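Local coordinates for protein proline dehydrogenase (Bradyrhizobium japonicum USDA 110, PDB 3HAZ) that probably oxidises proline to glutamate in two steps, pairing an FAD-dependent proline dehydrogenase with an NAD-dependent aldehyde dehydrogenase in one chain, at residues Ala281-Arg286 with Ile352-Glu357; Val519-Gly522 with Ala526-Gln529; Gly345-Thr350 with Leu456-Leu461; Pro8-Pro13 with Ala320-Asp325. All coordinates share one frame; numbering follows the deposited sequence.

Overall arrangement
Interactions 1 and 3 both use helix 348-357, and both touch FAD: Ala281 at N3 and O4, Ala346 at O2, and Gly345 at the ribityl and ribose hydroxyls. Their centres are about 12 Å apart, and they meet where Glu282 CA lies 3.6 Å from Tyr347 CE1. Interaction 2 lies further out but touches interaction 1, with Asp285 CB 3.3 Å from Glu520 OE2; Arg358 makes salt bridges to both of these acidic residues. Interaction 4 packs the N-terminal segment on the barrel. It touches none of the others: its nearest atoms stay about 7 Å from interaction 2, and its centre is about 24 Å from that of interaction 3.

Interaction 1 of 4, residues Ala281-Arg286 with Ile352-Glu357; sequences AEEADR and IKRAQE. With FAD (flavin-adenine dinucleotide), chain C.
Asp285 and Arg354 mark the closest backbone approach between the loop 281-286 and the helical residues 352-357, yet their CA atoms stay 9.6 Å apart, so a long side chain must span the gap. Arg354 does so with a chain extended from CG to NE. Its NH2 reaches Asp285 OD2 at 2.9 Å in a salt bridge, the carboxylate turned 51° from the guanidinium plane. Two waters strengthen the link: one accepts from both Asp285 N and Arg354 NH2, while the other accepts from NH2 and donates to Asp285 OD1. Glu283 lies across one guanidinium face, its CG 3.8 Å from Arg354 CZ. A bend at chi2 (83°) lays its carboxylate almost parallel to the guanidinium, and OE1 takes a hydrogen bond within a salt bridge from Arg286 NH1 at 3.0 Å. Replacing Glu283 by an alanine would probably cost Arg286 NH1 its acidic mate and strip from the Arg354 guanidinium the part of its cover that CG provides. At the start of the loop, Ala281 pairs through its backbone with the flavin, receiving N3-H of FAD on O at 2.6 Å and giving N-H to O4. The loop joins strand 276-279 of the proline dehydrogenase barrel to helix 287-298. Glu282 O is held by Gln314 of the adjacent strand 309-314, while helix 348-357 packs on Thr639 and Pro638 of the second subunit.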
# COMPACT_ATOMS: atom_id res chain seq x y z
N ALA A 281 33.21 -37.71 -0.30
CA ALA A 281 33.43 -36.32 -0.66
C ALA A 281 32.94 -35.44 0.49
O ALA A 281 31.87 -35.68 1.05
CB ALA A 281 32.69 -35.99 -1.94
N GLU A 282 33.74 -34.44 0.84
CA GLU A 282 33.42 -33.58 1.97
C GLU A 282 33.19 -32.13 1.52
O GLU A 282 32.59 -31.90 0.48
CB GLU A 282 34.50 -33.72 3.05
CG GLU A 282 34.68 -35.19 3.47
CD GLU A 282 35.67 -35.41 4.60
OE1 GLU A 282 35.33 -35.12 5.76
OE2 GLU A 282 36.78 -35.91 4.32
N GLU A 283 33.67 -31.16 2.30
CA GLU A 283 33.38 -29.76 1.97
C GLU A 283 34.05 -29.32 0.67
O GLU A 283 35.07 -29.88 0.26
CB GLU A 283 33.80 -28.83 3.11
CG GLU A 283 33.14 -29.12 4.45
CD GLU A 283 33.84 -30.23 5.23
OE1 GLU A 283 34.75 -30.89 4.68
OE2 GLU A 283 33.47 -30.45 6.40
N ALA A 284 33.48 -28.30 0.04
CA ALA A 284 33.98 -27.80 -1.23
C ALA A 284 35.42 -27.30 -1.15
O ALA A 284 36.17 -27.42 -2.12
CB ALA A 284 33.07 -26.69 -1.77
N ASP A 285 35.81 -26.74 -0.01
CA ASP A 285 37.16 -26.21 0.11
C ASP A 285 38.21 -27.31 0.25
O ASP A 285 39.41 -27.05 0.21
CB ASP A 285 37.29 -25.15 1.23
CG ASP A 285 37.08 -25.72 2.62
OD1 ASP A 285 36.90 -26.94 2.77
OD2 ASP A 285 37.10 -24.92 3.59
N ARG A 286 37.74 -28.55 0.38
CA ARG A 286 38.64 -29.70 0.43
C ARG A 286 38.65 -30.52 -0.87
O ARG A 286 39.39 -31.50 -0.98
CB ARG A 286 38.27 -30.61 1.62
CG ARG A 286 38.65 -30.02 2.98
CD ARG A 286 37.96 -30.78 4.11
NE ARG A 286 38.71 -30.74 5.36
CZ ARG A 286 38.21 -31.10 6.54
NH1 ARG A 286 36.95 -31.53 6.62
NH2 ARG A 286 38.96 -31.04 7.64
N ILE A 352 26.85 -22.61 1.92
CA ILE A 352 26.25 -21.29 1.82
C ILE A 352 26.83 -20.38 2.90
O ILE A 352 27.28 -19.27 2.62
CB ILE A 352 24.70 -21.33 1.96
CG1 ILE A 352 24.08 -22.22 0.88
CG2 ILE A 352 24.10 -19.92 1.91
CD1 ILE A 352 24.54 -21.90 -0.52
N LYS A 353 26.84 -20.87 4.14
CA LYS A 353 27.30 -20.06 5.26
C LYS A 353 28.76 -19.67 5.06
O LYS A 353 29.12 -18.51 5.21
CB LYS A 353 27.12 -20.82 6.58
CG LYS A 353 27.48 -19.99 7.83
CD LYS A 353 27.04 -20.70 9.10
CE LYS A 353 27.38 -19.87 10.34
NZ LYS A 353 27.04 -20.62 11.60
N ARG A 354 29.58 -20.65 4.70
CA ARG A 354 31.01 -20.40 4.54
C ARG A 354 31.30 -19.34 3.49
O ARG A 354 32.13 -18.45 3.69
CB ARG A 354 31.75 -21.69 4.19
CG ARG A 354 31.99 -22.61 5.37
CD ARG A 354 32.64 -23.89 4.89
NE ARG A 354 33.06 -24.75 6.00
CZ ARG A 354 33.97 -25.70 5.88
NH1 ARG A 354 34.31 -26.43 6.93
NH2 ARG A 354 34.56 -25.91 4.71
N ALA A 355 30.64 -19.45 2.34
CA ALA A 355 30.92 -18.53 1.24
C ALA A 355 30.52 -17.11 1.64
O ALA A 355 31.19 -16.15 1.27
CB ALA A 355 30.20 -18.98 -0.03
N GLN A 356 29.44 -16.98 2.41
CA GLN A 356 29.02 -15.68 2.93
C GLN A 356 30.03 -15.14 3.94
O GLN A 356 30.45 -13.99 3.84
CB GLN A 356 27.62 -15.77 3.55
CG GLN A 356 26.55 -16.11 2.52
CD GLN A 356 25.16 -16.13 3.09
OE1 GLN A 356 24.97 -16.01 4.30
NE2 GLN A 356 24.16 -16.30 2.22
N GLU A 357 30.41 -15.96 4.92
CA GLU A 357 31.39 -15.56 5.91
C GLU A 357 32.70 -15.14 5.26
O GLU A 357 33.34 -14.18 5.67
CB GLU A 357 31.67 -16.70 6.89
CG GLU A 357 30.53 -17.03 7.84
CD GLU A 357 30.81 -18.27 8.68
OE1 GLU A 357 31.54 -19.16 8.20
OE2 GLU A 357 30.29 -18.36 9.81
PA FAD C . 16.77 -35.33 -2.52
O1A FAD C . 15.56 -34.93 -1.49
O2A FAD C . 16.30 -35.55 -3.88
O5B FAD C . 17.85 -34.11 -2.55
C5B FAD C . 18.34 -33.64 -1.33
C4B FAD C . 19.55 -32.73 -1.58
O4B FAD C . 19.52 -31.73 -2.74
C3B FAD C . 20.54 -32.35 -0.66
O3B FAD C . 21.11 -33.35 0.17
C2B FAD C . 21.41 -31.39 -1.43
O2B FAD C . 22.64 -31.89 -1.93
C1B FAD C . 20.51 -30.78 -2.44
N9A FAD C . 19.83 -29.54 -2.09
C8A FAD C . 18.87 -29.34 -1.10
N7A FAD C . 18.48 -28.03 -1.17
C5A FAD C . 19.20 -27.42 -2.23
C6A FAD C . 19.20 -26.03 -2.79
N6A FAD C . 18.34 -25.00 -2.21
N1A FAD C . 19.97 -25.72 -3.80
C2A FAD C . 20.80 -26.69 -4.39
N3A FAD C . 20.80 -28.04 -3.85
C4A FAD C . 20.00 -28.36 -2.79
N1 FAD C . 27.16 -36.58 0.20
C2 FAD C . 28.39 -35.97 0.24
O2 FAD C . 28.47 -34.59 0.22
N3 FAD C . 29.58 -36.77 0.34
C4 FAD C . 29.49 -38.13 0.39
O4 FAD C . 30.65 -38.91 0.43
C4X FAD C . 28.20 -38.77 0.35
N5 FAD C . 28.09 -40.26 0.40
C5X FAD C . 26.82 -40.87 0.35
C6 FAD C . 26.71 -42.34 0.41
C7 FAD C . 25.43 -42.95 0.37
C7M FAD C . 25.33 -44.46 0.45
C8 FAD C . 24.21 -42.12 0.25
C8M FAD C . 22.81 -42.75 0.21
C9 FAD C . 24.32 -40.72 0.20
C9A FAD C . 25.64 -40.07 0.26
N10 FAD C . 25.76 -38.61 0.20
C10 FAD C . 27.07 -38.00 0.24
C1' FAD C . 24.59 -37.73 -0.08
C2' FAD C . 23.84 -37.17 1.16
O2' FAD C . 24.20 -37.91 2.32
C3' FAD C . 22.32 -37.20 0.88
O3' FAD C . 21.82 -38.52 1.03
C4' FAD C . 21.96 -36.67 -0.56
O4' FAD C . 22.55 -35.49 -0.97
C5' FAD C . 20.43 -36.67 -0.80
O5' FAD C . 20.08 -36.75 -2.17
P FAD C . 18.66 -37.50 -2.57
O1P FAD C . 18.53 -37.59 -4.23
O2P FAD C . 18.61 -38.82 -1.93
O3P FAD C . 17.47 -36.64 -1.86
O HOH W 1 33.96 -25.38 1.78
O HOH W 2 36.71 -27.83 5.48

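Interaction 2 of 4, residues Val519-Gly522 with Ala526-Gln529; sequences VEFG and ALDQ
Leu527 holds CG anti to its backbone N (chi1 178°), and Phe521 swings CG anti to its carbonyl carbon (chi1 -76°); together these torsions bring a leucine methyl over the phenyl ring. This is a loop-to-helix junction, held by a CH-pi contact, where the residues leading into helix 524-536 fold back on its first turn. Leu527 CD1 stands 4.0 Å from the centroid of the Phe521 ring and only 13° off its normal, so the methyl sits over the face, shifted toward the CG-CD1 side. A flat ring and a branched leucine suit this place because one methyl can settle on the face while the other, Leu527 CD2, lies 3.5 Å from Phe521 O. Val519 makes a second apolar contact alongside: its CG1 lies 3.9 Å from Ala526 CB, and the small alanine lets the loop run close to the helix. That same CB sits 3.7 Å from Glu520 O.

Beyond this junction, helix 604-629 supplies Leu604, which touches both Phe521 and Leu527, and Leu608, which meets Val519. Glu520 faces a polar setting instead, where its OE1 makes a salt bridge with Arg358. Two glycerols, probably from the crystallisation liquor, take the backbone nitrogens, one at Glu520 and the other at Phe521. The other carboxylate oxygen turns back on the loop itself, and glycine fits there because a CB would fall too near it: Glu520 OE2 receives Gly522 N at 2.8 Å on its anti lone pair.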
# COMPACT_ATOMS: atom_id res chain seq x y z
N VAL A 519 38.83 -14.43 0.13
CA VAL A 519 39.50 -15.37 -0.76
C VAL A 519 39.25 -16.78 -0.26
O VAL A 519 39.31 -17.02 0.95
CB VAL A 519 41.03 -15.09 -0.81
CG1 VAL A 519 41.74 -16.11 -1.70
CG2 VAL A 519 41.31 -13.66 -1.28
N GLU A 520 38.95 -17.70 -1.17
CA GLU A 520 38.83 -19.11 -0.80
C GLU A 520 40.18 -19.80 -0.90
O GLU A 520 40.69 -20.04 -2.00
CB GLU A 520 37.80 -19.83 -1.69
CG GLU A 520 37.66 -21.32 -1.37
CD GLU A 520 37.46 -21.58 0.12
OE1 GLU A 520 36.37 -21.25 0.63
OE2 GLU A 520 38.39 -22.12 0.77
N PHE A 521 40.77 -20.11 0.26
CA PHE A 521 42.08 -20.74 0.32
C PHE A 521 42.04 -22.15 -0.27
O PHE A 521 43.08 -22.69 -0.67
CB PHE A 521 42.57 -20.79 1.77
CG PHE A 521 43.06 -19.47 2.30
CD1 PHE A 521 42.69 -18.28 1.70
CD2 PHE A 521 43.86 -19.42 3.43
CE1 PHE A 521 43.13 -17.07 2.20
CE2 PHE A 521 44.31 -18.22 3.94
CZ PHE A 521 43.94 -17.04 3.32
N GLY A 522 40.85 -22.73 -0.33
CA GLY A 522 40.67 -24.07 -0.86
C GLY A 522 40.60 -24.12 -2.37
O GLY A 522 40.39 -25.18 -2.96
N ALA A 526 43.14 -19.21 -6.52
CA ALA A 526 42.90 -18.03 -5.69
C ALA A 526 43.97 -17.85 -4.62
O ALA A 526 44.47 -16.75 -4.41
CB ALA A 526 41.50 -18.08 -5.06
N LEU A 527 44.32 -18.94 -3.93
CA LEU A 527 45.33 -18.89 -2.89
C LEU A 527 46.72 -18.60 -3.47
O LEU A 527 47.49 -17.81 -2.92
CB LEU A 527 45.36 -20.19 -2.07
CG LEU A 527 46.42 -20.24 -0.98
CD1 LEU A 527 46.27 -19.07 -0.01
CD2 LEU A 527 46.38 -21.56 -0.23
N ASP A 528 47.05 -19.25 -4.59
CA ASP A 528 48.35 -19.04 -5.23
C ASP A 528 48.52 -17.60 -5.70
O ASP A 528 49.60 -17.03 -5.59
CB ASP A 528 48.54 -19.99 -6.41
CG ASP A 528 48.67 -21.45 -5.99
OD1 ASP A 528 48.82 -21.72 -4.78
OD2 ASP A 528 48.62 -22.33 -6.88
N GLN A 529 47.44 -17.02 -6.22
CA GLN A 529 47.50 -15.65 -6.73
C GLN A 529 47.66 -14.66 -5.58
O GLN A 529 48.46 -13.72 -5.66
CB GLN A 529 46.26 -15.31 -7.56
CG GLN A 529 46.34 -13.97 -8.28
CD GLN A 529 47.49 -13.92 -9.29
OE1 GLN A 529 47.54 -14.72 -10.22
NE2 GLN A 529 48.40 -12.97 -9.11

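Interaction 3 of 4, residues Gly345-Thr350 with Leu456-Leu461; sequences GAYWDT and LVRRLL. With FAD (flavin-adenine dinucleotide), chain C; SO4 (sulfate ion), chain K.
The carbonyl oxygen of Gly345, just before the Ala346 and Tyr347 that pack on Arg458, is gripped by hydroxyls of FAD. Gly345 O accepts from the ribose hydroxyl FAD O2B at 2.6 Å. A second ribose hydroxyl, FAD O3B, reaches the same Gly345 O at 3.0 Å, and O4' of the ribityl chain adds a weak third bond. Glycine suits this place because its backbone angles would jam a CB against the preceding carbonyl. The next peptide turns to the flavin, where Ala346 N donates to FAD O2 at 2.8 Å. Tyr347 presents its ring edge to that same O2, while its far side meets Arg458: CE2 lies 3.6 Å from Arg458 CD, approached obliquely, and the hydroxyl OH sits over the centre of the guanidinium face. Bends at chi2 and chi3 bring the arginine round to this position, its plane 24° from the phenol ring. Arg458 NH1 then donates almost straight (170°) to O3 of a sulfate at 3.1 Å, and NH2 makes a salt bridge with Glu199. The sulfate lies over one face of the flavin ring, consistent with a pocket for an anionic substrate group. Trp348 lays one indole face against adenine C6A while NE1 bonds Phe366 O; an alanine in its place would probably take this indole off one face of the adenine and leave the Phe366 carbonyl without its donor. Tyr347 occupies the N-cap position of helix 348-357, which follows barrel strand 338-343, whereas helix 452-463 rests Leu456 and Leu460 on Met78 of helix 71-85.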
# COMPACT_ATOMS: atom_id res chain seq x y z
N GLY A 345 24.78 -34.19 -2.39
CA GLY A 345 25.71 -33.51 -1.49
C GLY A 345 25.17 -33.26 -0.09
O GLY A 345 24.03 -32.83 0.07
N ALA A 346 26.01 -33.50 0.91
CA ALA A 346 25.55 -33.48 2.30
C ALA A 346 25.83 -32.20 3.10
O ALA A 346 25.48 -32.13 4.28
CB ALA A 346 26.11 -34.68 3.05
N TYR A 347 26.47 -31.21 2.48
CA TYR A 347 26.96 -30.05 3.22
C TYR A 347 26.43 -28.72 2.69
O TYR A 347 27.08 -27.68 2.86
CB TYR A 347 28.50 -30.01 3.20
CG TYR A 347 29.18 -31.29 3.65
CD1 TYR A 347 29.36 -32.35 2.77
CD2 TYR A 347 29.66 -31.42 4.96
CE1 TYR A 347 29.99 -33.53 3.18
CE2 TYR A 347 30.29 -32.59 5.37
CZ TYR A 347 30.45 -33.63 4.48
OH TYR A 347 31.07 -34.79 4.89
N TRP A 348 25.26 -28.73 2.07
CA TRP A 348 24.77 -27.53 1.37
C TRP A 348 24.71 -26.30 2.26
O TRP A 348 25.28 -25.26 1.92
CB TRP A 348 23.40 -27.79 0.72
CG TRP A 348 22.91 -26.65 -0.14
CD1 TRP A 348 23.18 -26.43 -1.46
CD2 TRP A 348 22.04 -25.58 0.26
NE1 TRP A 348 22.56 -25.29 -1.90
CE2 TRP A 348 21.84 -24.75 -0.86
CE3 TRP A 348 21.41 -25.24 1.47
CZ2 TRP A 348 21.04 -23.60 -0.81
CZ3 TRP A 348 20.62 -24.11 1.52
CH2 TRP A 348 20.44 -23.30 0.38
N ASP A 349 24.05 -26.41 3.40
CA ASP A 349 23.92 -25.26 4.30
C ASP A 349 25.28 -24.74 4.74
O ASP A 349 25.48 -23.54 4.88
CB ASP A 349 23.06 -25.63 5.51
CG ASP A 349 21.58 -25.71 5.17
OD1 ASP A 349 20.95 -24.64 5.02
OD2 ASP A 349 21.05 -26.83 5.06
N THR A 350 26.23 -25.65 4.92
CA THR A 350 27.58 -25.26 5.30
C THR A 350 28.25 -24.46 4.19
O THR A 350 28.89 -23.45 4.46
CB THR A 350 28.42 -26.49 5.69
OG1 THR A 350 27.87 -27.06 6.88
CG2 THR A 350 29.87 -26.11 5.93
N LEU A 456 25.21 -37.82 13.56
CA LEU A 456 23.76 -37.68 13.72
C LEU A 456 23.27 -36.32 13.23
O LEU A 456 22.23 -36.24 12.56
CB LEU A 456 23.35 -37.88 15.17
CG LEU A 456 22.97 -39.30 15.57
CD1 LEU A 456 22.49 -39.33 17.00
CD2 LEU A 456 21.90 -39.84 14.63
N VAL A 457 24.01 -35.28 13.57
CA VAL A 457 23.69 -33.91 13.19
C VAL A 457 23.49 -33.79 11.68
O VAL A 457 22.44 -33.37 11.21
CB VAL A 457 24.81 -32.94 13.60
CG1 VAL A 457 24.58 -31.56 12.98
CG2 VAL A 457 24.91 -32.85 15.10
N ARG A 458 24.52 -34.17 10.93
CA ARG A 458 24.46 -34.10 9.48
C ARG A 458 23.26 -34.88 8.97
O ARG A 458 22.49 -34.39 8.14
CB ARG A 458 25.77 -34.61 8.87
CG ARG A 458 26.05 -34.07 7.48
CD ARG A 458 27.54 -33.83 7.27
NE ARG A 458 28.38 -34.81 7.96
CZ ARG A 458 28.44 -36.10 7.63
NH1 ARG A 458 27.72 -36.56 6.63
NH2 ARG A 458 29.23 -36.92 8.31
N ARG A 459 23.06 -36.08 9.51
CA ARG A 459 21.96 -36.95 9.11
C ARG A 459 20.59 -36.31 9.32
O ARG A 459 19.69 -36.44 8.48
CB ARG A 459 22.03 -38.28 9.88
CG ARG A 459 20.84 -39.19 9.67
CD ARG A 459 20.96 -40.01 8.40
NE ARG A 459 20.08 -41.17 8.43
CZ ARG A 459 20.47 -42.40 8.75
NH1 ARG A 459 21.74 -42.65 9.06
NH2 ARG A 459 19.59 -43.39 8.75
N LEU A 460 20.43 -35.62 10.45
CA LEU A 460 19.14 -35.05 10.83
C LEU A 460 18.78 -33.80 10.02
O LEU A 460 17.60 -33.51 9.81
CB LEU A 460 19.11 -34.72 12.32
CG LEU A 460 19.14 -35.91 13.28
CD1 LEU A 460 19.13 -35.42 14.72
CD2 LEU A 460 17.96 -36.82 13.02
N LEU A 461 19.79 -33.07 9.57
CA LEU A 461 19.55 -31.88 8.76
C LEU A 461 18.77 -32.25 7.51
O LEU A 461 17.89 -31.51 7.06
CB LEU A 461 20.87 -31.20 8.37
CG LEU A 461 21.55 -30.33 9.43
CD1 LEU A 461 22.71 -29.56 8.81
CD2 LEU A 461 20.54 -29.37 10.07
PA FAD C . 16.77 -35.33 -2.52
O1A FAD C . 15.56 -34.93 -1.49
O2A FAD C . 16.30 -35.55 -3.88
O5B FAD C . 17.85 -34.11 -2.55
C5B FAD C . 18.34 -33.64 -1.33
C4B FAD C . 19.55 -32.73 -1.58
O4B FAD C . 19.52 -31.73 -2.74
C3B FAD C . 20.54 -32.35 -0.66
O3B FAD C . 21.11 -33.35 0.17
C2B FAD C . 21.41 -31.39 -1.43
O2B FAD C . 22.64 -31.89 -1.93
C1B FAD C . 20.51 -30.78 -2.44
N9A FAD C . 19.83 -29.54 -2.09
C8A FAD C . 18.87 -29.34 -1.10
N7A FAD C . 18.48 -28.03 -1.17
C5A FAD C . 19.20 -27.42 -2.23
C6A FAD C . 19.20 -26.03 -2.79
N6A FAD C . 18.34 -25.00 -2.21
N1A FAD C . 19.97 -25.72 -3.80
C2A FAD C . 20.80 -26.69 -4.39
N3A FAD C . 20.80 -28.04 -3.85
C4A FAD C . 20.00 -28.36 -2.79
N1 FAD C . 27.16 -36.58 0.20
C2 FAD C . 28.39 -35.97 0.24
O2 FAD C . 28.47 -34.59 0.22
N3 FAD C . 29.58 -36.77 0.34
C4 FAD C . 29.49 -38.13 0.39
O4 FAD C . 30.65 -38.91 0.43
C4X FAD C . 28.20 -38.77 0.35
N5 FAD C . 28.09 -40.26 0.40
C5X FAD C . 26.82 -40.87 0.35
C6 FAD C . 26.71 -42.34 0.41
C7 FAD C . 25.43 -42.95 0.37
C7M FAD C . 25.33 -44.46 0.45
C8 FAD C . 24.21 -42.12 0.25
C8M FAD C . 22.81 -42.75 0.21
C9 FAD C . 24.32 -40.72 0.20
C9A FAD C . 25.64 -40.07 0.26
N10 FAD C . 25.76 -38.61 0.20
C10 FAD C . 27.07 -38.00 0.24
C1' FAD C . 24.59 -37.73 -0.08
C2' FAD C . 23.84 -37.17 1.16
O2' FAD C . 24.20 -37.91 2.32
C3' FAD C . 22.32 -37.20 0.88
O3' FAD C . 21.82 -38.52 1.03
C4' FAD C . 21.96 -36.67 -0.56
O4' FAD C . 22.55 -35.49 -0.97
C5' FAD C . 20.43 -36.67 -0.80
O5' FAD C . 20.08 -36.75 -2.17
P FAD C . 18.66 -37.50 -2.57
O1P FAD C . 18.53 -37.59 -4.23
O2P FAD C . 18.61 -38.82 -1.93
O3P FAD C . 17.47 -36.64 -1.86
S SO4 K . 27.68 -38.73 4.24
O1 SO4 K . 26.88 -39.53 3.31
O2 SO4 K . 27.00 -37.46 4.46
O3 SO4 K . 27.81 -39.45 5.51
O4 SO4 K . 29.01 -38.50 3.67

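Interaction 4 of 4, residues Pro8-Pro13 with Ala320-Asp325; sequences PPFTAP and ASAVID
Apolar packing joins Phe10 and Ala12, in the irregular N-terminal segment 8-13, to Ala322 and Val323 in the first turn of helix 320-333, near the outer surface of the barrel. Phe10 carries most of it. With CG anti to the backbone N (chi1 -173°), the phenyl ring is directed onto the helix. Its CZ comes 3.6 Å from Val323 CG2, the two side chains crossing at about a right angle, and CE1 lies 3.8 Å from Ala322 CB. The ring edge also faces the backbone, with CE1 3.5 Å from Ala322 O near the ring plane. Ala322, with a single methyl, admits the broad ring at this spot, and the flat phenyl turns its edge to the Ala322 carbonyl while Val323 CG2 comes in obliquely. Ala12 adds a smaller touch, its CB 4.1 Å from Ala322 CB.

Helix 320-333 is the connecting helix of a beta-alpha-beta crossover in the TIM barrel of the proline dehydrogenase, running between the adjacent parallel strands 309-314 and 338-343. On its inner side Ile324 rests on Ile313, and Val323 reaches the same residue. Phe10 also meets Leu287 and Leu291 of helix 287-298, so its ring fills the groove between two neighbouring barrel helices. The segment is also tied to helix 524-536, where Phe10 O accepts a hydrogen bond from Arg524 NE. The following backbone turns past the ring, placing Ala12 N 4.0 Å above the plane of Phe10, toward its rim.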
# COMPACT_ATOMS: atom_id res chain seq x y z
N PRO A 8 46.65 -32.87 -14.95
CA PRO A 8 47.20 -31.83 -14.08
C PRO A 8 46.39 -31.71 -12.79
O PRO A 8 45.23 -32.12 -12.77
CB PRO A 8 47.03 -30.54 -14.91
CG PRO A 8 46.79 -31.00 -16.31
CD PRO A 8 46.09 -32.32 -16.20
N PRO A 9 47.00 -31.17 -11.73
CA PRO A 9 46.25 -30.99 -10.48
C PRO A 9 44.93 -30.28 -10.75
O PRO A 9 44.91 -29.28 -11.45
CB PRO A 9 47.18 -30.10 -9.65
CG PRO A 9 48.55 -30.46 -10.14
CD PRO A 9 48.40 -30.75 -11.60
N PHE A 10 43.84 -30.81 -10.20
CA PHE A 10 42.51 -30.28 -10.46
C PHE A 10 42.37 -28.81 -10.04
O PHE A 10 42.73 -28.45 -8.92
CB PHE A 10 41.45 -31.13 -9.76
CG PHE A 10 40.04 -30.76 -10.10
CD1 PHE A 10 39.47 -31.18 -11.30
CD2 PHE A 10 39.27 -30.03 -9.22
CE1 PHE A 10 38.16 -30.85 -11.61
CE2 PHE A 10 37.96 -29.70 -9.52
CZ PHE A 10 37.41 -30.11 -10.72
N THR A 11 41.82 -27.98 -10.92
CA THR A 11 41.70 -26.56 -10.64
C THR A 11 40.57 -25.85 -11.40
O THR A 11 40.75 -24.77 -11.96
CB THR A 11 43.05 -25.83 -10.91
OG1 THR A 11 42.90 -24.43 -10.68
CG2 THR A 11 43.51 -26.06 -12.35
N ALA A 12 39.38 -26.46 -11.40
CA ALA A 12 38.21 -25.85 -12.04
C ALA A 12 37.78 -24.57 -11.32
O ALA A 12 38.01 -24.42 -10.12
CB ALA A 12 37.06 -26.84 -12.09
N PRO A 13 37.14 -23.64 -12.06
CA PRO A 13 36.62 -22.42 -11.44
C PRO A 13 35.65 -22.75 -10.30
O PRO A 13 34.76 -23.58 -10.47
CB PRO A 13 35.88 -21.72 -12.59
CG PRO A 13 36.61 -22.20 -13.82
CD PRO A 13 36.94 -23.65 -13.52
N ALA A 320 31.19 -30.39 -10.51
CA ALA A 320 30.98 -31.84 -10.56
C ALA A 320 31.37 -32.48 -11.90
O ALA A 320 32.07 -33.50 -11.93
CB ALA A 320 29.54 -32.18 -10.20
N SER A 321 30.92 -31.89 -13.00
CA SER A 321 31.19 -32.47 -14.32
C SER A 321 32.69 -32.51 -14.61
O SER A 321 33.18 -33.46 -15.24
CB SER A 321 30.44 -31.70 -15.41
OG SER A 321 30.53 -32.38 -16.66
N ALA A 322 33.42 -31.49 -14.16
CA ALA A 322 34.86 -31.43 -14.35
C ALA A 322 35.60 -32.46 -13.49
O ALA A 322 36.63 -33.00 -13.90
CB ALA A 322 35.38 -30.02 -14.06
N VAL A 323 35.07 -32.73 -12.30
CA VAL A 323 35.64 -33.77 -11.45
C VAL A 323 35.54 -35.13 -12.16
O VAL A 323 36.47 -35.95 -12.11
CB VAL A 323 34.93 -33.84 -10.09
CG1 VAL A 323 35.46 -35.01 -9.28
CG2 VAL A 323 35.11 -32.52 -9.32
N ILE A 324 34.41 -35.36 -12.82
CA ILE A 324 34.21 -36.60 -13.56
C ILE A 324 35.23 -36.73 -14.69
O ILE A 324 35.80 -37.80 -14.89
CB ILE A 324 32.77 -36.71 -14.08
CG1 ILE A 324 31.81 -36.88 -12.90
CG2 ILE A 324 32.63 -37.87 -15.05
CD1 ILE A 324 30.34 -36.89 -13.30
N ASP A 325 35.47 -35.64 -15.42
CA ASP A 325 36.49 -35.64 -16.46
C ASP A 325 37.85 -36.01 -15.88
O ASP A 325 38.60 -36.79 -16.46
CB ASP A 325 36.60 -34.27 -17.13
CG ASP A 325 35.37 -33.91 -17.96
OD1 ASP A 325 34.63 -34.82 -18.37
OD2 ASP A 325 35.17 -32.71 -18.21